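Local coordinates for choline dehydrogenase and related flavoproteins (Aspergillus oryzae, PDB 3Q9T), which oxidises formate as a flavoenzyme of the glucose-methanol-choline oxidoreductase family, with 8-formyl-FAD as its bound cofactor, at residues L34-G39 and L254-D259; K118-D123 and Y559-K564; G463-Y468 and D492-M497. All coordinates share one frame; numbering follows the deposited sequence. Where two conformers were deposited one is given.

Interaction 1: L34-G39 and L254-D259; sequences LIVEAG and LNFFAD. With FAY ([(2R,3S,4R,5R)-5-(6-amino-9H-purin-9-yl)-3,4-dihydroxytetrahydrofuran-2-yl]methyl (2R,3S,4S)-5-(8-formyl-7-methyl-2,4-dioxo-3,4-dihydrobenzo[g]pteridin-10(2H)-yl)-2,3,4-trihydroxypentyl dihydrogen diphosphate), chain D.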
loop_
_atom_site.group_PDB
_atom_site.type_symbol
_atom_site.label_atom_id
_atom_site.label_comp_id
_atom_site.label_asym_id
_atom_site.label_seq_id
_atom_site.Cartn_x
_atom_site.Cartn_y
_atom_site.Cartn_z
ATOM N N LEU A 34 21.009 -20.954 27.713
ATOM C CA LEU A 34 21.522 -20.153 26.602
ATOM C C LEU A 34 20.395 -19.328 25.998
ATOM O O LEU A 34 19.301 -19.840 25.800
ATOM C CB LEU A 34 22.129 -21.044 25.509
ATOM C CG LEU A 34 22.354 -20.380 24.139
ATOM C CD1 LEU A 34 23.566 -19.448 24.169
ATOM C CD2 LEU A 34 22.520 -21.431 23.054
ATOM N N ILE A 35 20.669 -18.053 25.715
ATOM C CA ILE A 35 19.774 -17.231 24.904
ATOM C C ILE A 35 20.433 -16.775 23.592
ATOM O O ILE A 35 21.427 -16.064 23.614
ATOM C CB ILE A 35 19.312 -15.964 25.658
ATOM C CG1 ILE A 35 18.743 -16.331 27.028
ATOM C CG2 ILE A 35 18.276 -15.209 24.827
ATOM C CD1 ILE A 35 18.580 -15.145 27.962
ATOM N N VAL A 36 19.870 -17.176 22.455
ATOM C CA VAL A 36 20.275 -16.613 21.164
ATOM C C VAL A 36 19.307 -15.510 20.738
ATOM O O VAL A 36 18.102 -15.604 20.958
ATOM C CB VAL A 36 20.423 -17.682 20.046
ATOM C CG1 VAL A 36 21.547 -18.665 20.383
ATOM C CG2 VAL A 36 19.118 -18.411 19.792
ATOM N N GLU A 37 19.858 -14.456 20.144
ATOM C CA GLU A 37 19.130 -13.224 19.876
ATOM C C GLU A 37 19.790 -12.514 18.706
ATOM O O GLU A 37 21.014 -12.366 18.685
ATOM C CB GLU A 37 19.184 -12.308 21.096
ATOM C CG GLU A 37 18.731 -10.895 20.841
ATOM C CD GLU A 37 17.332 -10.831 20.246
ATOM O OE1 GLU A 37 16.464 -11.620 20.667
ATOM O OE2 GLU A 37 17.107 -10.004 19.347
ATOM N N ALA A 38 18.973 -12.083 17.744
ATOM C CA ALA A 38 19.455 -11.380 16.550
ATOM C C ALA A 38 20.017 -9.980 16.836
ATOM O O ALA A 38 20.975 -9.557 16.201
ATOM C CB ALA A 38 18.345 -11.305 15.497
ATOM N N GLY A 39 19.417 -9.272 17.791
ATOM C CA GLY A 39 19.808 -7.909 18.111
ATOM C C GLY A 39 20.966 -7.778 19.093
ATOM O O GLY A 39 21.596 -8.772 19.458
ATOM N N LEU A 254 26.691 -21.779 13.549
ATOM C CA LEU A 254 27.007 -22.387 14.835
ATOM C C LEU A 254 25.821 -23.234 15.275
ATOM O O LEU A 254 24.670 -22.833 15.100
ATOM C CB LEU A 254 27.273 -21.295 15.872
ATOM C CG LEU A 254 28.702 -20.842 16.163
ATOM C CD1 LEU A 254 29.582 -20.918 14.934
ATOM C CD2 LEU A 254 28.698 -19.445 16.744
ATOM N N ASN A 255 26.094 -24.410 15.827
ATOM C CA ASN A 255 25.036 -25.205 16.435
ATOM C C ASN A 255 25.123 -25.124 17.954
ATOM O O ASN A 255 26.208 -25.235 18.517
ATOM C CB ASN A 255 25.115 -26.664 15.984
ATOM C CG ASN A 255 25.224 -26.800 14.485
ATOM O OD1 ASN A 255 24.368 -26.316 13.742
ATOM N ND2 ASN A 255 26.300 -27.440 14.024
ATOM N N PHE A 256 23.984 -24.906 18.610
ATOM C CA PHE A 256 23.913 -25.008 20.071
ATOM C C PHE A 256 22.839 -26.018 20.441
ATOM O O PHE A 256 21.787 -26.077 19.800
ATOM C CB PHE A 256 23.612 -23.669 20.729
ATOM C CG PHE A 256 24.632 -22.603 20.447
ATOM C CD1 PHE A 256 25.905 -22.671 21.004
ATOM C CD2 PHE A 256 24.315 -21.522 19.639
ATOM C CE1 PHE A 256 26.845 -21.688 20.752
ATOM C CE2 PHE A 256 25.252 -20.526 19.376
ATOM C CZ PHE A 256 26.520 -20.609 19.933
ATOM N N PHE A 257 23.107 -26.805 21.480
ATOM C CA PHE A 257 22.261 -27.941 21.816
ATOM C C PHE A 257 21.643 -27.786 23.182
ATOM O O PHE A 257 22.260 -27.228 24.099
ATOM C CB PHE A 257 23.064 -29.243 21.737
ATOM C CG PHE A 257 23.535 -29.568 20.348
ATOM C CD1 PHE A 257 22.728 -30.271 19.479
ATOM C CD2 PHE A 257 24.772 -29.146 19.909
ATOM C CE1 PHE A 257 23.143 -30.554 18.189
ATOM C CE2 PHE A 257 25.195 -29.423 18.614
ATOM C CZ PHE A 257 24.382 -30.134 17.763
ATOM N N ALA A 258 20.412 -28.268 23.308
ATOM C CA ALA A 258 19.732 -28.242 24.587
ATOM C C ALA A 258 19.672 -29.660 25.107
ATOM O O ALA A 258 19.232 -30.566 24.404
ATOM C CB ALA A 258 18.320 -27.658 24.452
ATOM N N ASP A 259 20.111 -29.847 26.341
ATOM C CA ASP A 259 20.039 -31.162 26.964
ATOM C C ASP A 259 18.667 -31.465 27.558
ATOM O O ASP A 259 18.285 -32.618 27.685
ATOM C CB ASP A 259 21.155 -31.310 27.984
ATOM C CG ASP A 259 22.506 -31.313 27.323
ATOM O OD1 ASP A 259 22.570 -31.779 26.161
ATOM O OD2 ASP A 259 23.479 -30.825 27.930
HETATM P P FAY D . 7.112 -11.526 22.197
HETATM N N1 FAY D . 1.873 -4.082 24.278
HETATM C C2 FAY D . 1.475 -3.484 25.472
HETATM O O2 FAY D . 1.058 -4.172 26.396
HETATM N N3 FAY D . 1.970 -2.241 25.806
HETATM C C4 FAY D . 2.338 -1.386 24.796
HETATM O O4 FAY D . 2.061 -0.180 24.937
HETATM N N5 FAY D . 3.124 -1.143 22.556
HETATM C C6 FAY D . 4.393 -0.876 20.597
HETATM C C7 FAY D . 5.149 -1.392 19.559
HETATM C C8 FAY D . 5.286 -2.778 19.431
HETATM O O8 FAY D . 6.550 -4.472 18.418
HETATM C C9 FAY D . 4.764 -3.618 20.423
HETATM P PA FAY D . 9.276 -10.225 20.919
HETATM C "C1'" FAY D . 3.441 -5.469 22.284
HETATM C C10 FAY D . 2.483 -3.332 23.301
HETATM N N10 FAY D . 3.233 -3.953 22.298
HETATM N N1A FAY D . 17.046 -14.941 14.837
HETATM O O1A FAY D . 9.337 -9.456 19.642
HETATM C C1B FAY D . 14.173 -12.197 18.271
HETATM O O1P FAY D . 7.969 -12.181 23.254
HETATM C "C2'" FAY D . 4.597 -5.901 23.216
HETATM O "O2'" FAY D . 5.653 -5.035 22.998
HETATM C C2A FAY D . 17.415 -14.523 16.102
HETATM O O2A FAY D . 9.255 -9.368 22.148
HETATM C C2B FAY D . 13.753 -10.743 18.163
HETATM O O2B FAY D . 14.837 -9.864 17.919
HETATM O O2P FAY D . 6.012 -12.462 21.729
HETATM C "C3'" FAY D . 5.142 -7.367 23.252
HETATM O "O3'" FAY D . 6.557 -7.495 23.372
HETATM N N3A FAY D . 16.533 -13.799 16.888
HETATM C C3B FAY D . 13.152 -10.503 19.531
HETATM O O3B FAY D . 14.192 -10.219 20.433
HETATM O O3P FAY D . 8.008 -11.191 20.900
HETATM C "C4'" FAY D . 4.712 -8.251 22.108
HETATM O "O4'" FAY D . 3.298 -8.102 22.015
HETATM C C4A FAY D . 15.296 -13.503 16.412
HETATM C C4B FAY D . 12.591 -11.850 19.916
HETATM O O4B FAY D . 13.154 -12.801 19.028
HETATM C C4X FAY D . 2.590 -1.947 23.530
HETATM C "C5'" FAY D . 5.130 -9.721 22.359
HETATM O "O5'" FAY D . 6.488 -10.080 22.652
HETATM C C5A FAY D . 14.904 -13.924 15.144
HETATM C C5B FAY D . 11.077 -11.860 19.844
HETATM O O5B FAY D . 10.587 -11.187 20.978
HETATM C C5X FAY D . 3.697 -1.729 21.449
HETATM C C6A FAY D . 15.787 -14.645 14.343
HETATM N N6A FAY D . 15.446 -14.963 13.086
HETATM N N7A FAY D . 13.640 -13.501 14.939
HETATM C C7M FAY D . 5.637 -0.440 18.494
HETATM C C8A FAY D . 13.213 -12.837 16.034
HETATM C C8M FAY D . 6.387 -3.283 18.579
HETATM C C9A FAY D . 3.923 -3.115 21.414
HETATM N N9A FAY D . 14.227 -12.827 16.946
#

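Interaction 2: K118-D123 and Y559-K564; sequences KEWTWD and YAVGEK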
loop_
_atom_site.group_PDB
_atom_site.type_symbol
_atom_site.label_atom_id
_atom_site.label_comp_id
_atom_site.label_asym_id
_atom_site.label_seq_id
_atom_site.Cartn_x
_atom_site.Cartn_y
_atom_site.Cartn_z
ATOM N N LYS A 118 -8.822 -25.916 31.452
ATOM C CA LYS A 118 -9.067 -25.066 32.614
ATOM C C LYS A 118 -7.872 -24.219 33.039
ATOM O O LYS A 118 -8.038 -23.090 33.481
ATOM C CB LYS A 118 -9.557 -25.909 33.799
ATOM C CG LYS A 118 -10.829 -25.380 34.428
ATOM C CD LYS A 118 -11.956 -25.317 33.402
ATOM C CE LYS A 118 -13.270 -24.833 34.026
ATOM N NZ LYS A 118 -13.129 -23.516 34.735
ATOM N N GLU A 119 -6.667 -24.756 32.930
ATOM C CA GLU A 119 -5.504 -24.026 33.427
ATOM C C GLU A 119 -5.223 -22.751 32.617
ATOM O O GLU A 119 -4.466 -21.872 33.046
ATOM C CB GLU A 119 -4.268 -24.946 33.491
ATOM C CG GLU A 119 -3.731 -25.405 32.128
ATOM C CD GLU A 119 -2.531 -26.355 32.240
ATOM O OE1 GLU A 119 -1.540 -26.026 32.939
ATOM O OE2 GLU A 119 -2.587 -27.442 31.623
ATOM N N TRP A 120 -5.823 -22.642 31.439
ATOM C CA TRP A 120 -5.702 -21.404 30.675
ATOM C C TRP A 120 -6.995 -20.593 30.718
ATOM O O TRP A 120 -7.548 -20.249 29.678
ATOM C CB TRP A 120 -5.308 -21.682 29.224
ATOM C CG TRP A 120 -3.880 -22.169 29.044
ATOM C CD1 TRP A 120 -3.465 -23.463 28.926
ATOM C CD2 TRP A 120 -2.697 -21.358 28.958
ATOM N NE1 TRP A 120 -2.095 -23.512 28.763
ATOM C CE2 TRP A 120 -1.600 -22.234 28.787
ATOM C CE3 TRP A 120 -2.457 -19.981 29.022
ATOM C CZ2 TRP A 120 -0.290 -21.776 28.671
ATOM C CZ3 TRP A 120 -1.150 -19.525 28.909
ATOM C CH2 TRP A 120 -0.081 -20.421 28.724
ATOM N N THR A 121 -7.485 -20.314 31.921
ATOM C CA THR A 121 -8.644 -19.436 32.099
ATOM C C THR A 121 -8.282 -18.308 33.071
ATOM O O THR A 121 -7.184 -18.300 33.636
ATOM C CB THR A 121 -9.878 -20.194 32.609
ATOM O OG1 THR A 121 -9.552 -20.873 33.823
ATOM C CG2 THR A 121 -10.338 -21.212 31.590
ATOM N N TRP A 122 -9.191 -17.358 33.264
ATOM C CA TRP A 122 -8.881 -16.189 34.077
ATOM C C TRP A 122 -8.223 -16.501 35.440
ATOM O O TRP A 122 -7.042 -16.177 35.666
ATOM C CB TRP A 122 -10.106 -15.273 34.243
ATOM C CG TRP A 122 -9.750 -14.080 35.051
ATOM C CD1 TRP A 122 -10.057 -13.863 36.358
ATOM C CD2 TRP A 122 -8.942 -12.965 34.635
ATOM N NE1 TRP A 122 -9.506 -12.679 36.777
ATOM C CE2 TRP A 122 -8.827 -12.103 35.738
ATOM C CE3 TRP A 122 -8.329 -12.602 33.424
ATOM C CZ2 TRP A 122 -8.113 -10.896 35.682
ATOM C CZ3 TRP A 122 -7.620 -11.399 33.367
ATOM C CH2 TRP A 122 -7.516 -10.565 34.494
ATOM N N ASP A 123 -8.968 -17.122 36.346
ATOM C CA ASP A 123 -8.469 -17.309 37.719
ATOM C C ASP A 123 -7.076 -17.962 37.805
ATOM O O ASP A 123 -6.163 -17.400 38.421
ATOM C CB ASP A 123 -9.492 -18.058 38.581
ATOM C CG ASP A 123 -10.802 -17.288 38.723
ATOM O OD1 ASP A 123 -10.745 -16.051 38.888
ATOM O OD2 ASP A 123 -11.882 -17.914 38.654
ATOM N N TYR A 559 4.008 -11.647 28.927
ATOM C CA TYR A 559 4.778 -12.008 30.108
ATOM C C TYR A 559 4.071 -13.143 30.839
ATOM O O TYR A 559 4.702 -14.100 31.249
ATOM C CB TYR A 559 4.942 -10.822 31.049
ATOM C CG TYR A 559 6.034 -9.843 30.669
ATOM C CD1 TYR A 559 7.368 -10.121 30.945
ATOM C CD2 TYR A 559 5.727 -8.622 30.063
ATOM C CE1 TYR A 559 8.373 -9.220 30.609
ATOM C CE2 TYR A 559 6.730 -7.705 29.738
ATOM C CZ TYR A 559 8.049 -8.014 30.012
ATOM O OH TYR A 559 9.045 -7.117 29.702
ATOM N N ALA A 560 2.756 -13.048 30.998
ATOM C CA ALA A 560 2.015 -14.142 31.650
ATOM C C ALA A 560 2.324 -15.491 30.991
ATOM O O ALA A 560 2.518 -16.503 31.680
ATOM C CB ALA A 560 0.517 -13.884 31.619
ATOM N N VAL A 561 2.341 -15.501 29.657
ATOM C CA VAL A 561 2.614 -16.720 28.908
ATOM C C VAL A 561 4.002 -17.283 29.249
ATOM O O VAL A 561 4.162 -18.491 29.463
ATOM C CB VAL A 561 2.482 -16.501 27.384
ATOM C CG1 VAL A 561 3.291 -17.547 26.633
ATOM C CG2 VAL A 561 0.990 -16.532 26.960
ATOM N N GLY A 562 4.991 -16.397 29.311
ATOM C CA GLY A 562 6.337 -16.780 29.675
ATOM C C GLY A 562 6.437 -17.311 31.095
ATOM O O GLY A 562 7.163 -18.271 31.340
ATOM N N GLU A 563 5.708 -16.702 32.031
ATOM C CA GLU A 563 5.789 -17.102 33.431
ATOM C C GLU A 563 5.204 -18.501 33.575
ATOM O O GLU A 563 5.793 -19.364 34.228
ATOM C CB GLU A 563 5.054 -16.108 34.346
ATOM C CG GLU A 563 5.642 -14.711 34.413
ATOM C CD GLU A 563 6.847 -14.589 35.333
ATOM O OE1 GLU A 563 7.438 -15.618 35.719
ATOM O OE2 GLU A 563 7.210 -13.445 35.680
ATOM N N LYS A 564 4.062 -18.735 32.939
ATOM C CA LYS A 564 3.426 -20.042 33.003
ATOM C C LYS A 564 4.308 -21.085 32.330
ATOM O O LYS A 564 4.523 -22.167 32.867
ATOM C CB LYS A 564 2.026 -20.016 32.383
ATOM C CG LYS A 564 1.286 -21.372 32.434
ATOM C CD LYS A 564 -0.195 -21.224 32.058
ATOM C CE LYS A 564 -0.948 -22.549 32.100
ATOM N NZ LYS A 564 -0.667 -23.319 33.350
HETATM O O HOH W 1 -2.656 -22.237 34.962
#

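Interaction 3: G463-Y468 and D492-M497; sequences GIRFSY and DSDKEM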
loop_
_atom_site.group_PDB
_atom_site.type_symbol
_atom_site.label_atom_id
_atom_site.label_comp_id
_atom_site.label_asym_id
_atom_site.label_seq_id
_atom_site.Cartn_x
_atom_site.Cartn_y
_atom_site.Cartn_z
ATOM N N GLY A 463 -16.588 4.055 16.817
ATOM C CA GLY A 463 -15.694 4.337 17.929
ATOM C C GLY A 463 -14.955 5.652 17.735
ATOM O O GLY A 463 -14.578 6.320 18.694
ATOM N N ILE A 464 -14.708 6.002 16.477
ATOM C CA ILE A 464 -14.270 7.337 16.131
ATOM C C ILE A 464 -15.394 8.331 16.498
ATOM O O ILE A 464 -15.133 9.356 17.114
ATOM C CB ILE A 464 -13.925 7.429 14.625
ATOM C CG1 ILE A 464 -12.796 6.448 14.274
ATOM C CG2 ILE A 464 -13.512 8.849 14.237
ATOM C CD1 ILE A 464 -12.506 6.363 12.757
ATOM N N ARG A 465 -16.646 8.026 16.156
ATOM C CA ARG A 465 -17.735 8.957 16.473
ATOM C C ARG A 465 -17.839 9.157 17.996
ATOM O O ARG A 465 -17.857 10.290 18.478
ATOM C CB ARG A 465 -19.070 8.507 15.881
ATOM C CG ARG A 465 -20.129 9.633 15.844
ATOM C CD ARG A 465 -21.505 9.090 15.450
ATOM N NE ARG A 465 -21.401 8.188 14.310
ATOM C CZ ARG A 465 -21.202 8.580 13.055
ATOM N NH1 ARG A 465 -21.096 9.876 12.768
ATOM N NH2 ARG A 465 -21.100 7.673 12.086
ATOM N N PHE A 466 -17.877 8.062 18.747
ATOM C CA PHE A 466 -17.852 8.147 20.204
ATOM C C PHE A 466 -16.713 9.046 20.704
ATOM O O PHE A 466 -16.932 9.879 21.579
ATOM C CB PHE A 466 -17.735 6.754 20.819
ATOM C CG PHE A 466 -17.427 6.757 22.290
ATOM C CD1 PHE A 466 -18.414 6.450 23.218
ATOM C CD2 PHE A 466 -16.142 7.046 22.749
ATOM C CE1 PHE A 466 -18.133 6.441 24.577
ATOM C CE2 PHE A 466 -15.850 7.043 24.099
ATOM C CZ PHE A 466 -16.845 6.737 25.021
ATOM N N SER A 467 -15.506 8.878 20.156
ATOM C CA SER A 467 -14.364 9.678 20.596
ATOM C C SER A 467 -14.536 11.160 20.282
ATOM O O SER A 467 -14.149 12.014 21.087
ATOM C CB SER A 467 -13.039 9.177 20.002
ATOM O OG SER A 467 -12.815 7.825 20.323
ATOM N N TYR A 468 -15.091 11.451 19.104
ATOM C CA TYR A 468 -15.365 12.822 18.671
ATOM C C TYR A 468 -16.419 13.507 19.551
ATOM O O TYR A 468 -16.225 14.641 20.006
ATOM C CB TYR A 468 -15.769 12.846 17.185
ATOM C CG TYR A 468 -14.607 13.183 16.286
ATOM C CD1 TYR A 468 -14.532 14.417 15.638
ATOM C CD2 TYR A 468 -13.550 12.293 16.130
ATOM C CE1 TYR A 468 -13.449 14.741 14.826
ATOM C CE2 TYR A 468 -12.460 12.603 15.316
ATOM C CZ TYR A 468 -12.415 13.829 14.671
ATOM O OH TYR A 468 -11.342 14.138 13.873
ATOM N N ASP A 492 -19.792 12.647 8.683
ATOM C CA ASP A 492 -21.145 12.917 8.205
ATOM C C ASP A 492 -21.567 11.950 7.111
ATOM O O ASP A 492 -22.725 11.935 6.689
ATOM C CB ASP A 492 -21.338 14.380 7.794
ATOM C CG ASP A 492 -20.479 14.799 6.595
ATOM O OD1 ASP A 492 -20.577 15.982 6.201
ATOM O OD2 ASP A 492 -19.714 13.984 6.044
ATOM N N SER A 493 -20.631 11.105 6.692
ATOM C CA SER A 493 -20.872 10.208 5.563
ATOM C C SER A 493 -20.400 8.793 5.841
ATOM O O SER A 493 -19.196 8.536 5.949
ATOM C CB SER A 493 -20.194 10.749 4.294
ATOM O OG SER A 493 -20.173 9.782 3.257
ATOM N N ASP A 494 -21.344 7.864 5.939
ATOM C CA ASP A 494 -20.971 6.476 6.137
ATOM C C ASP A 494 -20.023 6.053 5.042
ATOM O O ASP A 494 -19.053 5.331 5.286
ATOM C CB ASP A 494 -22.219 5.586 6.156
ATOM C CG ASP A 494 -22.988 5.702 7.462
ATOM O OD1 ASP A 494 -22.516 6.430 8.358
ATOM O OD2 ASP A 494 -24.047 5.065 7.601
ATOM N N LYS A 495 -20.305 6.529 3.833
ATOM C CA LYS A 495 -19.522 6.193 2.652
ATOM C C LYS A 495 -18.098 6.665 2.784
ATOM O O LYS A 495 -17.170 5.917 2.518
ATOM C CB LYS A 495 -20.142 6.815 1.397
ATOM C CG LYS A 495 -20.240 5.855 0.254
ATOM C CD LYS A 495 -20.746 4.513 0.772
ATOM C CE LYS A 495 -21.264 3.623 -0.354
ATOM N NZ LYS A 495 -22.507 4.183 -0.968
ATOM N N GLU A 496 -17.916 7.920 3.177
ATOM C CA GLU A 496 -16.568 8.438 3.313
ATOM C C GLU A 496 -15.846 7.790 4.483
ATOM O O GLU A 496 -14.642 7.543 4.407
ATOM C CB GLU A 496 -16.570 9.960 3.446
ATOM C CG GLU A 496 -16.997 10.702 2.173
ATOM C CD GLU A 496 -16.990 12.208 2.356
ATOM O OE1 GLU A 496 -18.012 12.845 2.020
ATOM O OE2 GLU A 496 -15.964 12.758 2.830
ATOM N N MET A 497 -16.579 7.501 5.554
ATOM C CA MET A 497 -15.966 6.936 6.742
ATOM C C MET A 497 -15.401 5.561 6.413
ATOM O O MET A 497 -14.398 5.139 6.980
ATOM C CB MET A 497 -16.969 6.849 7.897
ATOM C CG MET A 497 -17.184 8.168 8.621
ATOM S SD MET A 497 -15.621 8.916 9.144
ATOM C CE MET A 497 -15.173 7.764 10.472
HETATM O O HOH W 2 -20.569 8.308 9.347
#

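Interaction 1: L34-G39 and L254-D259
Glu37 OE2 is gripped by the ribose hydroxyl O2B of the 8-formyl-FAD (FAY) at 2.7 Å and by Gly39 N at 2.9 Å, with a further weak bond from Thr89 N. In the Rossmann-type fold this is the classic acidic residue just past the second strand of the parallel sheet, here 33-36, and its carboxylate takes both hydroxyls of the adenosine ribose. Glu37 OE1 accepts from FAY O3B, also at 2.7 Å. Glutamate suits the place because its two oxygens match the neighbouring diol. The Gly39 amide meets OE2 on its anti side, 25° out of the carboxylate plane, and so steadies the group's rotation.

On the strand itself the contact is purely apolar. Leu34 and Val36 turn toward Phe256 of strand 253-258, joining the parallel sheet to the mixed sheet beside it. The phenylalanine ring offers a broad apolar surface that both can reach. With CG of Leu34 opposite the backbone N (chi1 164°), the flexible leucine crosses the phenylalanine at about a right angle and sets CD2 3.4 Å from Phe256 CB. Compact, beta-branched Val36 fits a strand and comes up obliquely, its CG1 4.0 Å from Phe256 CD2.

Interaction 2: K118-D123 and Y559-K564
The Trp120 indole carries the aliphatic end of Lys564 over one face. Lys564 CE stands 3.4 Å above the Trp120 ring plane, displaced toward the rim, while Lys564 CD lies 3.4 Å from the centroid of the six-membered ring, 14° off its normal, a CH-pi contact. The ammonium NZ is farther on, above the five-membered ring at 5.0 Å from its centroid, a more distant cation-pi contact. Val561 adds its CG2 obliquely, 4.2 Å from Trp120 CZ3; a short branched side chain suits this spot, one helical turn before the lysine, where it meets the same indole. The indole NE1 is satisfied by Pro528 O. A broad ring suits this place because it covers the lysine's outer methylenes and still offers an N-H to the backbone.

Lys564 runs straight out from its helix, anti at each of its first three torsions, and bends only at chi4 (47°), which brings NZ round to Glu119. There Lys564 NZ gives a salt-bridge hydrogen bond of 2.9 Å to Glu119 OE1, met on the anti side and 25° out of the carboxylate plane. Glu119 OE2 has a second cation in Lys529, so the carboxylate lies between two lysines, probably favouring its ionised form.

Lys564 and Val561 belong to helix 555-572, the long C-terminal helix of the FAD-binding part of the GMC fold, whose first residue, Gln555, binds the cofactor through its backbone N. Glu119 and Trp120 come just before helix 122-131. Lysine suits its position by joining a long apolar chain to a charged end. Water 1 accepts from Lys564 NZ at 2.8 Å and donates to Glu119 O at 2.7 Å, so the ammonium reaches the backbone of Glu119 as well.

Interaction 3: G463-Y468 and D492-M497
The side chains of Ile464 and Met497 meet end on, methyl to methyl, Ile464 CD1 standing 3.8 Å from Met497 CE. They join helix 454-473, which packs on the large mixed sheet of the GMC fold, to the start of helix 494-504; the side chains of Ile464 and Ser467 pack against Val310 and Phe312 of strand 308-316 in that sheet. Both residues suit a buried meeting of this kind. The isoleucine extends its longer branch (chi2 173°) away from the helix, whereas the unbranched methionine bends at chi2 and chi3 to present its terminal methyl. Met497 rests on Pro490 and Leu491 as well, so the loop before its helix helps to enclose it.

Nearer the solvent, Arg465, in one of its two deposited conformers, approaches Asp494 at about a right angle, with the guanidinium and carboxylate planes 54° apart. Their closest atoms, Arg465 NH2 and Asp494 OD1, are 4.2 Å apart, too far for a salt bridge. Water 2 spans them instead: it lies in the guanidinium plane at the edge, accepts from Arg465 NH2 at 2.9 Å and donates to Asp494 OD1. In this conformer the guanidinium is also tied down by a salt bridge from NE to Glu462 and a bond from NH1 to Leu491 O. Arginine can serve these several acceptors at once because its N-H groups fan out in one plane.

Asp494 is the first residue of its helix, where a negative charge is probably favoured by the helix dipole. Just before it, Ser493 is the N-cap: Ser493 OG accepts from Glu496 N at 2.9 Å, with an N-H...O angle of 164°.

In the fold
Interactions 1 and 2 both belong to the FAD-binding part of the fold, their centres 26 Å apart, and their segments alternate along the chain. In interaction 1 a strand of the parallel sheet meets the adjoining mixed sheet beside the adenosine end of the cofactor; in interaction 2 the C-terminal helix 555-572, which starts at the cofactor, is fastened to the residues just before helix 122-131. Interaction 3 is nested in the long loop closed by interaction 2. It lies 50 Å from interaction 1, centre to centre, on the opposite side of the chain's centre, and joins helices 454-473 and 494-504 away from the annotated sites. The chain thus leaves the cofactor-binding region and returns to it at its C-terminal end.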